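Uncharacterized N-acetyltransferase D2E76_00625 (Mycobacteroides abscessus, PDB 6YCA) probably transfers acetyl groups from acetyl coenzyme A to amines as a GCN5-related N-acetyltransferase, though it cannot modify aminoglycosides. Local coordinates at residues L319-I332 with I396-Q408. Numbering follows the deposited sequence.
Sequences LAARTYTDGAPVVI and IRAADALFSTGTQ. With SO4 (sulfate ion), chain J; SO4 (sulfate ion), chain B.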
loop_
_atom_site.group_PDB
_atom_site.type_symbol
_atom_site.label_atom_id
_atom_site.label_comp_id
_atom_site.label_asym_id
_atom_site.label_seq_id
_atom_site.Cartn_x
_atom_site.Cartn_y
_atom_site.Cartn_z
ATOM N N LEU A 319 40.667 -12.078 -25.301
ATOM C CA LEU A 319 40.205 -13.295 -25.961
ATOM C C LEU A 319 41.166 -14.454 -25.744
ATOM O O LEU A 319 40.747 -15.615 -25.738
ATOM C CB LEU A 319 40.021 -13.035 -27.455
ATOM C CG LEU A 319 38.921 -12.041 -27.815
ATOM C CD1 LEU A 319 38.953 -11.731 -29.304
ATOM C CD2 LEU A 319 37.567 -12.586 -27.393
ATOM N N ALA A 320 42.454 -14.162 -25.572
ATOM C CA ALA A 320 43.427 -15.224 -25.379
ATOM C C ALA A 320 43.450 -15.722 -23.942
ATOM O O ALA A 320 43.822 -16.874 -23.698
ATOM C CB ALA A 320 44.817 -14.744 -25.791
ATOM N N ALA A 321 43.042 -14.886 -22.986
ATOM C CA ALA A 321 43.116 -15.263 -21.580
ATOM C C ALA A 321 42.010 -16.213 -21.152
ATOM O O ALA A 321 42.162 -16.887 -20.128
ATOM C CB ALA A 321 43.084 -14.017 -20.696
ATOM N N ARG A 322 40.905 -16.270 -21.890
ATOM C CA ARG A 322 39.802 -17.167 -21.581
ATOM C C ARG A 322 39.928 -18.460 -22.378
ATOM O O ARG A 322 40.684 -18.554 -23.347
ATOM C CB ARG A 322 38.438 -16.518 -21.835
ATOM C CG ARG A 322 38.063 -16.330 -23.294
ATOM C CD ARG A 322 36.548 -16.214 -23.442
ATOM N NE ARG A 322 35.877 -17.501 -23.270
ATOM C CZ ARG A 322 34.555 -17.665 -23.245
ATOM N NH1 ARG A 322 33.746 -16.620 -23.380
ATOM N NH2 ARG A 322 34.039 -18.879 -23.088
ATOM N N THR A 323 39.202 -19.470 -21.924
ATOM C CA THR A 323 39.161 -20.780 -22.555
ATOM C C THR A 323 37.912 -20.961 -23.412
ATOM O O THR A 323 36.912 -20.255 -23.261
ATOM C CB THR A 323 39.248 -21.874 -21.492
ATOM O OG1 THR A 323 37.932 -22.358 -21.195
ATOM C CG2 THR A 323 39.924 -21.353 -20.249
ATOM N N TYR A 324 37.999 -21.917 -24.336
ATOM C CA TYR A 324 36.923 -22.230 -25.266
ATOM C C TYR A 324 36.786 -23.742 -25.373
ATOM O O TYR A 324 37.601 -24.499 -24.840
ATOM C CB TYR A 324 37.206 -21.644 -26.654
ATOM C CG TYR A 324 37.512 -20.165 -26.649
ATOM C CD1 TYR A 324 36.492 -19.226 -26.722
ATOM C CD2 TYR A 324 38.821 -19.708 -26.571
ATOM C CE1 TYR A 324 36.767 -17.874 -26.717
ATOM C CE2 TYR A 324 39.106 -18.356 -26.569
ATOM C CZ TYR A 324 38.075 -17.444 -26.640
ATOM O OH TYR A 324 38.351 -16.095 -26.634
ATOM N N THR A 325 35.747 -24.182 -26.081
ATOM C CA THR A 325 35.539 -25.605 -26.303
ATOM C C THR A 325 36.300 -26.063 -27.543
ATOM O O THR A 325 36.731 -25.264 -28.376
ATOM C CB THR A 325 34.049 -25.917 -26.449
ATOM O OG1 THR A 325 33.530 -25.240 -27.598
ATOM C CG2 THR A 325 33.281 -25.465 -25.219
ATOM N N ASP A 326 36.436 -27.382 -27.680
ATOM C CA ASP A 326 37.205 -27.964 -28.780
ATOM C C ASP A 326 36.394 -27.892 -30.074
ATOM O O ASP A 326 35.936 -28.894 -30.631
ATOM C CB ASP A 326 37.633 -29.385 -28.445
ATOM C CG ASP A 326 38.734 -29.428 -27.409
ATOM O OD1 ASP A 326 39.542 -28.477 -27.366
ATOM O OD2 ASP A 326 38.791 -30.406 -26.636
ATOM N N GLY A 327 36.225 -26.661 -30.556
ATOM C CA GLY A 327 35.530 -26.393 -31.792
ATOM C C GLY A 327 36.460 -25.843 -32.862
ATOM O O GLY A 327 37.647 -25.612 -32.648
ATOM N N ALA A 328 35.879 -25.631 -34.034
ATOM C CA ALA A 328 36.630 -25.042 -35.126
ATOM C C ALA A 328 36.736 -23.529 -34.931
ATOM O O ALA A 328 35.839 -22.903 -34.359
ATOM C CB ALA A 328 35.945 -25.341 -36.456
ATOM N N PRO A 329 37.833 -22.925 -35.382
ATOM C CA PRO A 329 38.026 -21.486 -35.167
ATOM C C PRO A 329 36.957 -20.650 -35.857
ATOM O O PRO A 329 36.426 -21.010 -36.909
ATOM C CB PRO A 329 39.411 -21.218 -35.770
ATOM C CG PRO A 329 40.086 -22.544 -35.789
ATOM C CD PRO A 329 39.003 -23.549 -36.022
ATOM N N VAL A 330 36.642 -19.519 -35.234
ATOM C CA VAL A 330 35.730 -18.525 -35.780
ATOM C C VAL A 330 36.473 -17.197 -35.845
ATOM O O VAL A 330 37.228 -16.855 -34.928
ATOM C CB VAL A 330 34.476 -18.404 -34.890
ATOM C CG1 VAL A 330 33.598 -17.255 -35.346
ATOM C CG2 VAL A 330 33.702 -19.709 -34.894
ATOM N N VAL A 331 36.268 -16.452 -36.928
ATOM C CA VAL A 331 36.909 -15.157 -37.121
ATOM C C VAL A 331 35.903 -14.067 -36.782
ATOM O O VAL A 331 34.824 -13.998 -37.383
ATOM C CB VAL A 331 37.449 -14.996 -38.549
ATOM C CG1 VAL A 331 38.111 -13.633 -38.702
ATOM C CG2 VAL A 331 38.425 -16.115 -38.870
ATOM N N ILE A 332 36.250 -13.225 -35.813
ATOM C CA ILE A 332 35.383 -12.154 -35.331
ATOM C C ILE A 332 35.995 -10.818 -35.726
ATOM O O ILE A 332 37.140 -10.522 -35.363
ATOM C CB ILE A 332 35.184 -12.235 -33.810
ATOM C CG1 ILE A 332 34.649 -13.611 -33.417
ATOM C CG2 ILE A 332 34.254 -11.139 -33.342
ATOM C CD1 ILE A 332 34.500 -13.802 -31.926
ATOM N N ILE A 396 26.827 -18.209 -36.187
ATOM C CA ILE A 396 26.334 -17.862 -34.856
ATOM C C ILE A 396 26.368 -19.073 -33.931
ATOM O O ILE A 396 26.808 -18.979 -32.780
ATOM C CB ILE A 396 24.929 -17.240 -34.935
ATOM C CG1 ILE A 396 24.973 -15.881 -35.641
ATOM C CG2 ILE A 396 24.334 -17.126 -33.534
ATOM C CD1 ILE A 396 25.747 -14.811 -34.900
ATOM N N ARG A 397 25.891 -20.228 -34.409
ATOM C CA ARG A 397 25.926 -21.412 -33.548
ATOM C C ARG A 397 27.348 -21.882 -33.269
ATOM O O ARG A 397 27.655 -22.305 -32.147
ATOM C CB ARG A 397 25.015 -22.559 -34.008
ATOM C CG ARG A 397 23.519 -22.294 -33.868
ATOM C CD ARG A 397 22.710 -23.558 -34.155
ATOM N NE ARG A 397 21.281 -23.384 -33.886
ATOM C CZ ARG A 397 20.405 -22.945 -34.783
ATOM N NH1 ARG A 397 20.828 -22.637 -36.004
ATOM N NH2 ARG A 397 19.120 -22.811 -34.471
ATOM N N ALA A 398 28.227 -21.811 -34.271
ATOM C CA ALA A 398 29.623 -22.202 -34.071
ATOM C C ALA A 398 30.310 -21.307 -33.045
ATOM O O ALA A 398 31.127 -21.779 -32.244
ATOM C CB ALA A 398 30.379 -22.173 -35.401
ATOM N N ALA A 399 30.022 -20.007 -33.082
ATOM C CA ALA A 399 30.589 -19.110 -32.086
ATOM C C ALA A 399 30.042 -19.423 -30.704
ATOM O O ALA A 399 30.789 -19.429 -29.718
ATOM C CB ALA A 399 30.294 -17.660 -32.450
ATOM N N ASP A 400 28.733 -19.683 -30.615
ATOM C CA ASP A 400 28.133 -20.042 -29.334
ATOM C C ASP A 400 28.672 -21.366 -28.803
ATOM O O ASP A 400 28.793 -21.540 -27.583
ATOM C CB ASP A 400 26.605 -20.078 -29.437
ATOM C CG ASP A 400 25.974 -18.702 -29.291
ATOM O OD1 ASP A 400 26.520 -17.874 -28.532
ATOM O OD2 ASP A 400 24.916 -18.461 -29.911
ATOM N N ALA A 401 29.003 -22.304 -29.696
ATOM C CA ALA A 401 29.599 -23.560 -29.255
ATOM C C ALA A 401 30.954 -23.321 -28.599
ATOM O O ALA A 401 31.302 -23.979 -27.610
ATOM C CB ALA A 401 29.721 -24.530 -30.428
ATOM N N LEU A 402 31.725 -22.368 -29.131
ATOM C CA LEU A 402 33.042 -22.064 -28.579
ATOM C C LEU A 402 32.928 -21.331 -27.250
ATOM O O LEU A 402 33.617 -21.673 -26.281
ATOM C CB LEU A 402 33.834 -21.216 -29.573
ATOM C CG LEU A 402 34.465 -21.938 -30.764
ATOM C CD1 LEU A 402 35.103 -20.941 -31.720
ATOM C CD2 LEU A 402 35.480 -22.970 -30.295
ATOM N N PHE A 403 32.067 -20.313 -27.187
ATOM C CA PHE A 403 32.002 -19.399 -26.053
ATOM C C PHE A 403 31.138 -19.894 -24.897
ATOM O O PHE A 403 31.135 -19.251 -23.842
ATOM C CB PHE A 403 31.498 -18.026 -26.510
ATOM C CG PHE A 403 32.528 -17.205 -27.230
ATOM C CD1 PHE A 403 32.954 -17.556 -28.499
ATOM C CD2 PHE A 403 33.061 -16.069 -26.639
ATOM C CE1 PHE A 403 33.899 -16.799 -29.161
ATOM C CE2 PHE A 403 34.007 -15.303 -27.298
ATOM C CZ PHE A 403 34.425 -15.667 -28.562
ATOM N N SER A 404 30.413 -20.999 -25.065
ATOM C CA SER A 404 29.458 -21.440 -24.055
ATOM C C SER A 404 30.146 -21.701 -22.719
ATOM O O SER A 404 31.296 -22.150 -22.670
ATOM C CB SER A 404 28.772 -22.725 -24.522
ATOM O OG SER A 404 29.701 -23.798 -24.636
ATOM N N THR A 405 29.441 -21.376 -21.632
ATOM C CA THR A 405 29.892 -21.639 -20.271
ATOM C C THR A 405 28.755 -22.264 -19.469
ATOM O O THR A 405 27.578 -22.112 -19.799
ATOM C CB THR A 405 30.363 -20.360 -19.562
ATOM O OG1 THR A 405 29.271 -19.440 -19.456
ATOM C CG2 THR A 405 31.500 -19.708 -20.325
ATOM N N GLY A 406 29.120 -22.952 -18.389
ATOM C CA GLY A 406 28.138 -23.647 -17.579
ATOM C C GLY A 406 27.471 -22.792 -16.520
ATOM O O GLY A 406 26.358 -23.094 -16.080
ATOM N N THR A 407 28.135 -21.719 -16.100
ATOM C CA THR A 407 27.625 -20.845 -15.054
ATOM C C THR A 407 27.524 -19.421 -15.573
ATOM O O THR A 407 28.368 -18.971 -16.355
ATOM C CB THR A 407 28.533 -20.869 -13.816
ATOM O OG1 THR A 407 29.841 -20.394 -14.168
ATOM C CG2 THR A 407 28.638 -22.281 -13.251
ATOM N N GLN A 408 26.488 -18.718 -15.136
ATOM C CA GLN A 408 26.386 -17.306 -15.444
ATOM C C GLN A 408 27.427 -16.536 -14.634
ATOM O O GLN A 408 27.599 -16.794 -13.436
ATOM C CB GLN A 408 24.990 -16.795 -15.106
ATOM C CG GLN A 408 23.939 -17.193 -16.123
ATOM C CD GLN A 408 24.075 -16.425 -17.418
ATOM O OE1 GLN A 408 24.106 -15.193 -17.423
ATOM N NE2 GLN A 408 24.167 -17.148 -18.529
HETATM S S SO4 J . 31.963 -22.974 -16.196
HETATM O O1 SO4 J . 32.562 -22.527 -14.941
HETATM O O2 SO4 J . 30.972 -24.009 -15.916
HETATM O O3 SO4 J . 32.999 -23.515 -17.072
HETATM O O4 SO4 J . 31.318 -21.841 -16.851
HETATM S S SO4 B . 20.189 -22.941 -29.961
HETATM O O1 SO4 B . 20.711 -24.254 -29.573
HETATM O O2 SO4 B . 19.583 -22.290 -28.803
HETATM O O3 SO4 B . 21.262 -22.101 -30.487
HETATM O O4 SO4 B . 19.179 -23.095 -31.004
#
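With chi1 at 63°, T325 tucks OG1 between its own backbone N and carbonyl carbon, over the last turn of helix 395-403, while F403, its CG anti to the carbonyl carbon, sets its ring against R322 and Y324. The example illustrates how a loop can take up the carbonyls left over where a helix stops. T325 does so twice: OG1 donates to A401 O at 2.6 Å, coming from above the carbonyl plane, and its backbone N reaches L402 O at 3.3 Å, in plane and on a lone pair. R322 takes the third, NH2 bonding to F403 O at 3.0 Å. Its guanidinium is held side-on, in its own plane, by T323 O, which accepts from both NE and NH2. F403 CG lies over one face of the guanidinium, whose NH1 approaches CD2 of the ring obliquely, with the planes 71° apart. Y324 meets the same ring edge-on: CE1 stands 3.7 Å above the ring plane of F403, over its centre, in a T-shaped pair with centroids 5.1 Å apart. The phenol is fixed at its far end, where OH donates to L319 O on a lone pair. The side chain of I332 runs against that of F403, its CD1 meeting CZ obliquely, and W379 of helix 379-384 adds a further edge-to-face partner. One residue earlier, the L402 side chain packs against the loop, CD2 on G327 CA and CD1 on V330 CG2 (3.7 Å). Within the sterol carrier protein-like domain, the contact thus joins the connection between helix 315-321 and strand 330-335 to the closing helix. Three successive carbonyls at a helix C terminus receive donors from one loop, and the guanidinium's positive charge would probably interact favourably with the partial negative charge at that end.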